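Local coordinates for surface-associated protein CshB (Streptococcus gordonii, PDB 6YZG) that is a peptidoglycan-anchored surface adhesin of a streptococcus, its non-repetitive domain 2 (the piece modelled) probably serving the binding of fibronectin, at residues Tyr33-Thr38 with Ile127-Leu132; Lys53-Thr58 with Trp207-Ser212; Asn180-Lys185 with Pro227-Glu232. One frame throughout, in Å; residues are numbered along the deposited sequence.

Interaction 1 (Tyr33-Thr38 with Ile127-Leu132); sequences YVVTLT and IEATYL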
loop_
_atom_site.group_PDB
_atom_site.type_symbol
_atom_site.label_atom_id
_atom_site.label_comp_id
_atom_site.label_asym_id
_atom_site.label_seq_id
_atom_site.Cartn_x
_atom_site.Cartn_y
_atom_site.Cartn_z
ATOM N N TYR A 33 0.761 -35.533 -13.911
ATOM C CA TYR A 33 0.990 -35.023 -12.517
ATOM C C TYR A 33 -0.331 -34.399 -12.036
ATOM O O TYR A 33 -0.704 -33.336 -12.551
ATOM C CB TYR A 33 2.169 -34.085 -12.500
ATOM C CG TYR A 33 2.762 -33.833 -11.136
ATOM C CD1 TYR A 33 2.090 -33.095 -10.183
ATOM C CD2 TYR A 33 3.987 -34.335 -10.798
ATOM C CE1 TYR A 33 2.616 -32.895 -8.914
ATOM C CE2 TYR A 33 4.522 -34.159 -9.532
ATOM C CZ TYR A 33 3.823 -33.430 -8.586
ATOM O OH TYR A 33 4.319 -33.225 -7.328
ATOM N N VAL A 34 -0.985 -35.075 -11.087
ATOM C CA VAL A 34 -2.332 -34.711 -10.616
ATOM C C VAL A 34 -2.223 -34.255 -9.161
ATOM O O VAL A 34 -1.713 -35.023 -8.317
ATOM C CB VAL A 34 -3.362 -35.848 -10.728
ATOM C CG1 VAL A 34 -4.707 -35.326 -10.193
ATOM C CG2 VAL A 34 -3.451 -36.328 -12.176
ATOM N N VAL A 35 -2.746 -33.072 -8.901
ATOM C CA VAL A 35 -2.837 -32.587 -7.508
ATOM C C VAL A 35 -4.292 -32.538 -7.099
ATOM O O VAL A 35 -5.185 -32.131 -7.861
ATOM C CB VAL A 35 -2.173 -31.213 -7.366
ATOM C CG1 VAL A 35 -0.698 -31.249 -7.673
ATOM C CG2 VAL A 35 -2.839 -30.145 -8.153
ATOM N N THR A 36 -4.523 -32.990 -5.875
ATOM C CA THR A 36 -5.879 -32.978 -5.322
ATOM C C THR A 36 -5.801 -32.273 -3.989
ATOM O O THR A 36 -5.018 -32.732 -3.100
ATOM C CB THR A 36 -6.449 -34.376 -5.127
ATOM O OG1 THR A 36 -6.413 -35.099 -6.386
ATOM C CG2 THR A 36 -7.860 -34.318 -4.615
ATOM N N LEU A 37 -6.581 -31.234 -3.794
ATOM C CA LEU A 37 -6.730 -30.519 -2.532
ATOM C C LEU A 37 -8.093 -30.916 -1.972
ATOM O O LEU A 37 -9.111 -30.893 -2.700
ATOM C CB LEU A 37 -6.745 -29.001 -2.687
ATOM C CG LEU A 37 -5.619 -28.350 -3.471
ATOM C CD1 LEU A 37 -5.723 -26.837 -3.397
ATOM C CD2 LEU A 37 -4.247 -28.881 -3.211
ATOM N N THR A 38 -8.139 -31.243 -0.694
ATOM C CA THR A 38 -9.402 -31.522 -0.005
ATOM C C THR A 38 -9.528 -30.597 1.193
ATOM O O THR A 38 -8.561 -30.502 1.956
ATOM C CB THR A 38 -9.485 -32.966 0.502
ATOM O OG1 THR A 38 -9.263 -33.879 -0.596
ATOM C CG2 THR A 38 -10.825 -33.273 1.116
ATOM N N ILE A 127 -3.427 -32.384 1.081
ATOM C CA ILE A 127 -2.843 -32.327 -0.282
ATOM C C ILE A 127 -2.358 -33.712 -0.670
ATOM O O ILE A 127 -1.721 -34.330 0.136
ATOM C CB ILE A 127 -1.634 -31.379 -0.310
ATOM C CG1 ILE A 127 -2.017 -29.943 0.013
ATOM C CG2 ILE A 127 -0.895 -31.480 -1.635
ATOM C CD1 ILE A 127 -0.767 -29.186 0.345
ATOM N N GLU A 128 -2.640 -34.098 -1.900
ATOM C CA GLU A 128 -2.118 -35.355 -2.469
ATOM C C GLU A 128 -1.638 -35.054 -3.885
ATOM O O GLU A 128 -2.313 -34.377 -4.609
ATOM C CB GLU A 128 -3.238 -36.377 -2.509
ATOM C CG GLU A 128 -3.007 -37.596 -3.374
ATOM C CD GLU A 128 -4.365 -38.266 -3.473
ATOM O OE1 GLU A 128 -4.886 -38.604 -2.410
ATOM O OE2 GLU A 128 -4.948 -38.277 -4.557
ATOM N N ALA A 129 -0.438 -35.495 -4.186
ATOM C CA ALA A 129 0.093 -35.377 -5.547
ATOM C C ALA A 129 0.390 -36.774 -6.045
ATOM O O ALA A 129 0.941 -37.584 -5.294
ATOM C CB ALA A 129 1.352 -34.565 -5.573
ATOM N N THR A 130 0.023 -37.049 -7.287
ATOM C CA THR A 130 0.385 -38.336 -7.941
ATOM C C THR A 130 1.067 -38.073 -9.264
ATOM O O THR A 130 0.754 -37.137 -9.984
ATOM C CB THR A 130 -0.813 -39.245 -8.126
ATOM O OG1 THR A 130 -1.731 -38.613 -9.046
ATOM C CG2 THR A 130 -1.502 -39.571 -6.825
ATOM N N TYR A 131 2.065 -38.906 -9.560
ATOM C CA TYR A 131 2.761 -38.855 -10.851
ATOM C C TYR A 131 2.622 -40.231 -11.500
ATOM O O TYR A 131 3.036 -41.191 -10.898
ATOM C CB TYR A 131 4.211 -38.403 -10.783
ATOM C CG TYR A 131 4.831 -38.303 -12.151
ATOM C CD1 TYR A 131 4.318 -37.460 -13.129
ATOM C CD2 TYR A 131 5.874 -39.152 -12.507
ATOM C CE1 TYR A 131 4.864 -37.399 -14.406
ATOM C CE2 TYR A 131 6.444 -39.087 -13.769
ATOM C CZ TYR A 131 5.927 -38.238 -14.725
ATOM O OH TYR A 131 6.486 -38.177 -15.986
ATOM N N LEU A 132 1.888 -40.258 -12.613
ATOM C CA LEU A 132 1.544 -41.535 -13.317
ATOM C C LEU A 132 0.918 -42.501 -12.323
ATOM O O LEU A 132 1.318 -43.728 -12.320
ATOM C CB LEU A 132 2.811 -42.113 -13.959
ATOM C CG LEU A 132 3.549 -41.244 -14.958
ATOM C CD1 LEU A 132 4.795 -41.971 -15.478
ATOM C CD2 LEU A 132 2.661 -40.809 -16.110
HETATM O O HOH W 1 -3.857 -36.391 -6.799
#

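Interaction 2 (Lys53-Thr58 with Trp207-Ser212); sequences KRVAGT and WYKYLS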
loop_
_atom_site.group_PDB
_atom_site.type_symbol
_atom_site.label_atom_id
_atom_site.label_comp_id
_atom_site.label_asym_id
_atom_site.label_seq_id
_atom_site.Cartn_x
_atom_site.Cartn_y
_atom_site.Cartn_z
ATOM N N LYS A 53 -0.969 -22.374 22.051
ATOM C CA LYS A 53 0.354 -22.334 22.717
ATOM C C LYS A 53 0.902 -20.913 22.862
ATOM O O LYS A 53 1.577 -20.651 23.820
ATOM C CB LYS A 53 1.312 -23.314 22.041
ATOM C CG LYS A 53 0.867 -24.768 22.140
ATOM C CD LYS A 53 1.656 -25.749 21.325
ATOM C CE LYS A 53 0.942 -27.068 21.105
ATOM N NZ LYS A 53 1.721 -27.965 20.219
ATOM N N ARG A 54 0.638 -20.036 21.904
ATOM C CA ARG A 54 1.121 -18.671 21.996
ATOM C C ARG A 54 0.423 -17.916 23.140
ATOM O O ARG A 54 1.073 -17.046 23.711
ATOM C CB ARG A 54 0.932 -17.897 20.685
ATOM C CG ARG A 54 1.761 -18.493 19.545
ATOM C CD ARG A 54 1.510 -17.680 18.322
ATOM N NE ARG A 54 2.328 -18.100 17.159
ATOM C CZ ARG A 54 2.286 -17.499 15.992
ATOM N NH1 ARG A 54 1.442 -16.511 15.751
ATOM N NH2 ARG A 54 2.987 -17.961 14.949
ATOM N N VAL A 55 -0.847 -18.205 23.426
ATOM C CA VAL A 55 -1.545 -17.405 24.491
ATOM C C VAL A 55 -1.462 -18.143 25.839
ATOM O O VAL A 55 -1.878 -17.512 26.840
ATOM C CB VAL A 55 -3.017 -17.077 24.144
ATOM C CG1 VAL A 55 -3.123 -16.156 22.959
ATOM C CG2 VAL A 55 -3.858 -18.306 23.938
ATOM N N ALA A 56 -0.983 -19.368 25.900
ATOM C CA ALA A 56 -0.984 -20.140 27.170
ATOM C C ALA A 56 -0.266 -19.320 28.245
ATOM O O ALA A 56 0.859 -18.821 28.002
ATOM C CB ALA A 56 -0.271 -21.440 26.961
ATOM N N GLY A 57 -0.906 -19.236 29.419
ATOM C CA GLY A 57 -0.227 -18.640 30.585
ATOM C C GLY A 57 -0.201 -17.135 30.540
ATOM O O GLY A 57 0.497 -16.524 31.383
ATOM N N THR A 58 -0.957 -16.508 29.642
ATOM C CA THR A 58 -1.099 -15.045 29.556
ATOM C C THR A 58 -2.528 -14.648 29.875
ATOM O O THR A 58 -3.456 -15.509 29.987
ATOM C CB THR A 58 -0.741 -14.494 28.156
ATOM O OG1 THR A 58 -1.844 -14.807 27.282
ATOM C CG2 THR A 58 0.552 -15.032 27.588
ATOM N N TRP A 207 -4.625 -10.229 18.939
ATOM C CA TRP A 207 -4.027 -10.060 17.599
ATOM C C TRP A 207 -2.524 -10.021 17.737
ATOM O O TRP A 207 -1.835 -10.313 16.757
ATOM C CB TRP A 207 -4.571 -8.778 16.952
ATOM C CG TRP A 207 -6.047 -8.866 16.812
ATOM C CD1 TRP A 207 -6.975 -8.241 17.604
ATOM C CD2 TRP A 207 -6.804 -9.770 15.979
ATOM N NE1 TRP A 207 -8.210 -8.637 17.244
ATOM C CE2 TRP A 207 -8.188 -9.559 16.219
ATOM C CE3 TRP A 207 -6.468 -10.709 14.983
ATOM C CZ2 TRP A 207 -9.216 -10.225 15.575
ATOM C CZ3 TRP A 207 -7.472 -11.357 14.345
ATOM C CH2 TRP A 207 -8.826 -11.169 14.634
ATOM N N TYR A 208 -1.959 -9.608 18.871
ATOM C CA TYR A 208 -0.488 -9.586 19.004
ATOM C C TYR A 208 0.057 -11.008 18.873
ATOM O O TYR A 208 1.257 -11.158 18.479
ATOM C CB TYR A 208 -0.051 -8.977 20.336
ATOM C CG TYR A 208 -0.513 -7.569 20.464
ATOM C CD1 TYR A 208 -0.078 -6.586 19.591
ATOM C CD2 TYR A 208 -1.380 -7.219 21.490
ATOM C CE1 TYR A 208 -0.494 -5.258 19.731
ATOM C CE2 TYR A 208 -1.858 -5.926 21.589
ATOM C CZ TYR A 208 -1.414 -4.944 20.718
ATOM O OH TYR A 208 -1.904 -3.663 20.874
ATOM N N LYS A 209 -0.735 -12.013 19.177
ATOM C CA LYS A 209 -0.295 -13.429 19.058
ATOM C C LYS A 209 -0.665 -13.980 17.665
ATOM O O LYS A 209 -0.408 -15.166 17.435
ATOM C CB LYS A 209 -0.755 -14.307 20.215
ATOM C CG LYS A 209 -0.188 -13.834 21.556
ATOM C CD LYS A 209 1.329 -13.679 21.513
ATOM C CE LYS A 209 1.958 -13.147 22.796
ATOM N NZ LYS A 209 1.802 -14.103 23.911
ATOM N N TYR A 210 -1.182 -13.198 16.731
ATOM C CA TYR A 210 -1.147 -13.537 15.275
ATOM C C TYR A 210 0.237 -13.219 14.735
ATOM O O TYR A 210 0.580 -13.760 13.690
ATOM C CB TYR A 210 -2.239 -12.806 14.508
ATOM C CG TYR A 210 -3.584 -13.481 14.483
ATOM C CD1 TYR A 210 -4.194 -13.976 15.624
ATOM C CD2 TYR A 210 -4.274 -13.620 13.294
ATOM C CE1 TYR A 210 -5.424 -14.587 15.559
ATOM C CE2 TYR A 210 -5.520 -14.209 13.217
ATOM C CZ TYR A 210 -6.096 -14.716 14.349
ATOM O OH TYR A 210 -7.362 -15.264 14.345
ATOM N N LEU A 211 0.977 -12.273 15.301
ATOM C CA LEU A 211 2.267 -11.855 14.770
ATOM C C LEU A 211 3.272 -12.970 14.901
ATOM O O LEU A 211 3.193 -13.805 15.819
ATOM C CB LEU A 211 2.688 -10.586 15.504
ATOM C CG LEU A 211 1.747 -9.396 15.370
ATOM C CD1 LEU A 211 2.354 -8.176 16.050
ATOM C CD2 LEU A 211 1.339 -9.171 13.949
ATOM N N SER A 212 4.236 -12.985 13.995
ATOM C CA SER A 212 5.302 -14.006 14.060
ATOM C C SER A 212 6.125 -13.843 15.324
ATOM O O SER A 212 6.555 -12.740 15.671
ATOM C CB SER A 212 6.198 -13.925 12.862
ATOM O OG SER A 212 7.125 -15.010 12.913
HETATM O O HOH W 2 2.253 -15.868 12.965
HETATM O O HOH W 3 -0.901 -13.583 24.834
#

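Interaction 3 (Asn180-Lys185 with Pro227-Glu232); sequences NVITKK and PNRSNE. Unlike the reference sequence in segment 180-185: Asn180 (reference Thr).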
loop_
_atom_site.group_PDB
_atom_site.type_symbol
_atom_site.label_atom_id
_atom_site.label_comp_id
_atom_site.label_asym_id
_atom_site.label_seq_id
_atom_site.Cartn_x
_atom_site.Cartn_y
_atom_site.Cartn_z
ATOM N N ASN A 180 9.046 -7.389 4.822
ATOM C CA ASN A 180 8.994 -6.862 6.202
ATOM C C ASN A 180 8.084 -7.695 7.138
ATOM O O ASN A 180 6.947 -7.824 6.869
ATOM C CB ASN A 180 8.555 -5.404 6.124
ATOM C CG ASN A 180 8.344 -4.850 7.495
ATOM O OD1 ASN A 180 9.254 -4.845 8.299
ATOM N ND2 ASN A 180 7.125 -4.468 7.787
ATOM N N VAL A 181 8.623 -8.222 8.229
ATOM C CA VAL A 181 7.850 -8.969 9.238
ATOM C C VAL A 181 7.061 -7.973 10.098
ATOM O O VAL A 181 7.670 -7.002 10.573
ATOM C CB VAL A 181 8.768 -9.845 10.096
ATOM C CG1 VAL A 181 7.951 -10.671 11.073
ATOM C CG2 VAL A 181 9.663 -10.680 9.191
ATOM N N ILE A 182 5.764 -8.152 10.288
ATOM C CA ILE A 182 4.979 -7.201 11.099
ATOM C C ILE A 182 5.321 -7.448 12.552
ATOM O O ILE A 182 5.191 -8.582 13.055
ATOM C CB ILE A 182 3.461 -7.347 10.858
ATOM C CG1 ILE A 182 3.130 -7.120 9.400
ATOM C CG2 ILE A 182 2.690 -6.415 11.760
ATOM C CD1 ILE A 182 1.689 -7.394 8.969
ATOM N N THR A 183 5.682 -6.369 13.238
ATOM C CA THR A 183 5.958 -6.432 14.665
ATOM C C THR A 183 4.885 -5.736 15.491
ATOM O O THR A 183 4.057 -4.979 14.929
ATOM C CB THR A 183 7.308 -5.774 14.951
ATOM O OG1 THR A 183 7.175 -4.391 14.646
ATOM C CG2 THR A 183 8.434 -6.377 14.150
ATOM N N LYS A 184 4.891 -6.033 16.784
ATOM C CA LYS A 184 3.963 -5.366 17.716
ATOM C C LYS A 184 4.113 -3.851 17.619
ATOM O O LYS A 184 3.122 -3.173 17.570
ATOM C CB LYS A 184 4.210 -5.876 19.136
ATOM C CG LYS A 184 3.360 -5.182 20.187
ATOM C CD LYS A 184 3.261 -5.935 21.480
ATOM C CE LYS A 184 2.147 -5.376 22.346
ATOM N NZ LYS A 184 2.047 -6.092 23.636
ATOM N N LYS A 185 5.338 -3.340 17.552
ATOM C CA LYS A 185 5.546 -1.886 17.409
ATOM C C LYS A 185 4.904 -1.353 16.141
ATOM O O LYS A 185 4.208 -0.312 16.163
ATOM C CB LYS A 185 7.058 -1.609 17.442
ATOM C CG LYS A 185 7.352 -0.112 17.278
ATOM C CD LYS A 185 8.819 0.234 17.324
ATOM C CE LYS A 185 9.060 1.651 17.800
ATOM N NZ LYS A 185 8.234 2.627 17.048
ATOM N N PRO A 227 2.606 -13.194 9.845
ATOM C CA PRO A 227 2.262 -12.280 8.781
ATOM C C PRO A 227 3.318 -11.218 8.456
ATOM O O PRO A 227 3.953 -10.706 9.266
ATOM C CB PRO A 227 0.975 -11.634 9.328
ATOM C CG PRO A 227 1.240 -11.574 10.791
ATOM C CD PRO A 227 1.907 -12.901 11.079
ATOM N N ASN A 228 3.421 -10.941 7.176
ATOM C CA ASN A 228 4.362 -9.919 6.687
ATOM C C ASN A 228 3.685 -8.904 5.772
ATOM O O ASN A 228 2.518 -8.970 5.527
ATOM C CB ASN A 228 5.363 -10.556 5.738
ATOM C CG ASN A 228 6.055 -11.749 6.335
ATOM O OD1 ASN A 228 6.634 -11.669 7.387
ATOM N ND2 ASN A 228 5.959 -12.864 5.643
ATOM N N ARG A 229 4.528 -7.999 5.273
ATOM C CA ARG A 229 4.180 -7.036 4.196
ATOM C C ARG A 229 5.396 -6.857 3.288
ATOM O O ARG A 229 6.512 -6.881 3.752
ATOM C CB ARG A 229 3.552 -5.764 4.744
ATOM C CG ARG A 229 4.287 -5.086 5.884
ATOM C CD ARG A 229 3.414 -3.975 6.373
ATOM N NE ARG A 229 2.809 -3.257 5.271
ATOM C CZ ARG A 229 3.076 -1.998 4.995
ATOM N NH1 ARG A 229 2.502 -1.397 3.972
ATOM N NH2 ARG A 229 3.909 -1.347 5.778
ATOM N N SER A 230 5.146 -6.757 1.985
ATOM C CA SER A 230 6.190 -6.515 0.949
ATOM C C SER A 230 6.782 -5.125 1.215
ATOM O O SER A 230 5.984 -4.290 1.696
ATOM C CB SER A 230 5.651 -6.612 -0.467
ATOM O OG SER A 230 6.604 -6.063 -1.376
ATOM N N ASN A 231 8.105 -4.966 1.004
ATOM C CA ASN A 231 8.926 -3.808 1.462
ATOM C C ASN A 231 9.475 -3.011 0.265
ATOM O O ASN A 231 10.165 -1.991 0.510
ATOM C CB ASN A 231 10.052 -4.248 2.427
ATOM C CG ASN A 231 11.283 -4.853 1.777
ATOM O OD1 ASN A 231 11.278 -5.168 0.593
ATOM N ND2 ASN A 231 12.339 -5.072 2.553
ATOM N N GLU A 232 9.219 -3.437 -0.975
ATOM C CA GLU A 232 9.782 -2.724 -2.148
ATOM C C GLU A 232 8.652 -1.965 -2.845
ATOM O O GLU A 232 7.753 -2.616 -3.417
ATOM C CB GLU A 232 10.584 -3.643 -3.073
ATOM C CG GLU A 232 9.824 -4.816 -3.666
ATOM C CD GLU A 232 10.684 -5.562 -4.672
ATOM O OE1 GLU A 232 10.186 -5.867 -5.779
ATOM O OE2 GLU A 232 11.868 -5.811 -4.352
HETATM O O HOH W 4 4.394 -10.994 12.028
#

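Interaction 1 (Tyr33-Thr38 with Ile127-Leu132)
Tyr33 and Tyr131 each turn CG beside their own carbonyl carbon, trans to the backbone N (chi1 -162° and -177°). Their pairing puts both side chains on the face of Val35 and Leu37, where they cross at about a right angle, Tyr33 CD2 3.9 Å from Tyr131 CD1. The Tyr33 ring then runs along the neighbouring strand until Tyr33 OH lies 3.7 Å from Ala129 CB, while Thr130 O sits over one of its faces, toward the rim. Further along, Leu37 lies beside Ile127 and points the same way, Leu37 CD2 4.1 Å from Ile127 CG1. Val246, Phe262 and Val267 of the second subunit are among the residues packed onto this apolar layer.

The backbones form a regular antiparallel ladder. Val34 and Thr130 exchange two hydrogen bonds, each 2.9 Å between N and O, and Thr36 and Glu128 form a second such pair. The face bearing these four residues is more polar: Thr36 and Glu128 run side by side, and a water lies near Thr36 OG1 (2.9 Å), Val34 O (3.0 Å) and Glu128 OE2 (3.1 Å). More acceptors surround this water than it has protons for, so its bonds to Val34 O and Glu128 OE2 are probably shared with others. The chemistry implies a sheet with one apolar face turned to the subunit interface and one that tolerates solvent.

Interaction 2 (Lys53-Thr58 with Trp207-Ser212)
Arg54 and Lys209 each bind the other's backbone carbonyl, and these reciprocal hydrogen bonds carry the contact. Arg54 runs fully extended from CG to NE, and its NH1 gives a nearly straight bond of 2.8 Å to Lys209 O (162° at the hydrogen). The acceptor lies in the guanidinium plane, yet NH1 stands above the plane of the carbonyl it binds. Lys209 does the reverse with a folded chain: bends at chi2 (-53°) and chi4 (66°) curl NZ back to Arg54 O at 3.0 Å. That oxygen belongs to the last turn of helix 49-55, where the helix dipole would probably welcome the ammonium charge.

The elements joined are the C-terminal end of this helix and a short 3-10 turn at 207-209 in the loop before strand 224-229. Past the helix the chain reverses in a type II beta turn, Val55 to Thr58, with Gly57 at its third position. Thr58 N and Thr58 OG1 both reach Val55 O from the same face of its plane, OG1 at 2.7 Å.

Two waters extend the polar network. One accepts from Arg54 NH1 and donates to Tyr210 O (2.8 Å); the other accepts from Lys209 NZ and donates to Thr58 OG1 (2.9 Å).

Carbon-to-carbon contact accompanies the bonds: Arg54 CB meets Lys209 CB at 4.0 Å, and Val55 CG1 lies 4.0 Å from Lys209 CG. Arg54 NE also forms a salt bridge with OD2 of Asp285 of the second subunit.

Interaction 3 (Asn180-Lys185 with Pro227-Glu232)
Asn180 and Arg229 pair through their backbones: Asn180 N hydrogen-bonds to Arg229 O at 2.8 Å, and Arg229 N to Asn180 O at 2.9 Å. This is the hydrogen-bonded pair of a short antiparallel ladder that adds 180-181, an outer strand within this chain, to 224-229, whose other neighbour is 153-158. Just beyond it, Ile182 N reaches Pro227 O over 3.3 Å. Pro227 O also receives a water (2.8 Å) that donates its second proton to Ile182 O (2.7 Å), so the strands stay laced together where the chain leaves the ladder for helix 184-193, capped at its start by Thr183.

Among the polar side chains, Asn180 and Arg229 lie side by side, with Asn180 ND2 3.5 Å from Arg229 CG. The amide and guanidinium planes stand 84° apart, so the two do not stack. The guanidinium is held by another partner, NE bonding to Ala148 O.

Apolar packing is lighter. Ile182 CD1 rests 4.3 Å from CB of Pro227, which follows a cis peptide bond and in turn packs on Phe153 and Ile155 of strand 153-158. Beside Val181, Asn228 OD1 is buried 3.7 Å from Val181 CG2 and finds no hydrogen-bond partner in the model. That leaves a carbonyl oxygen facing methyl groups, a probable cost of burial. The hydrogen bonds that cross the contact are backbone ones, with one water bridging Ile182 O and Pro227 O, while the side chains add packing.

Interaction 1 is a full strand pairing at one end of the domain, its centre about 33 Å from the centre of interaction 3, a shorter pairing. Interaction 1 sets a buried apolar face against a partly exposed polar one; in interaction 3 Val181, Ile182 and Pro227 are buried while Asn180, Asn228 and Arg229 are partly exposed, polar and apolar residues mixed. Interaction 2 joins a helix end to a 3-10 turn through charged side chains on backbone carbonyls. It abuts interaction 3, Leu211 packing on Pro227 and Ile182, whereas interaction 1 touches neither. The second subunit reaches all three, with apolar packing at interaction 1, its Asp285 among the contacts at interaction 2 and weak hydrogen bonds among those at interaction 3.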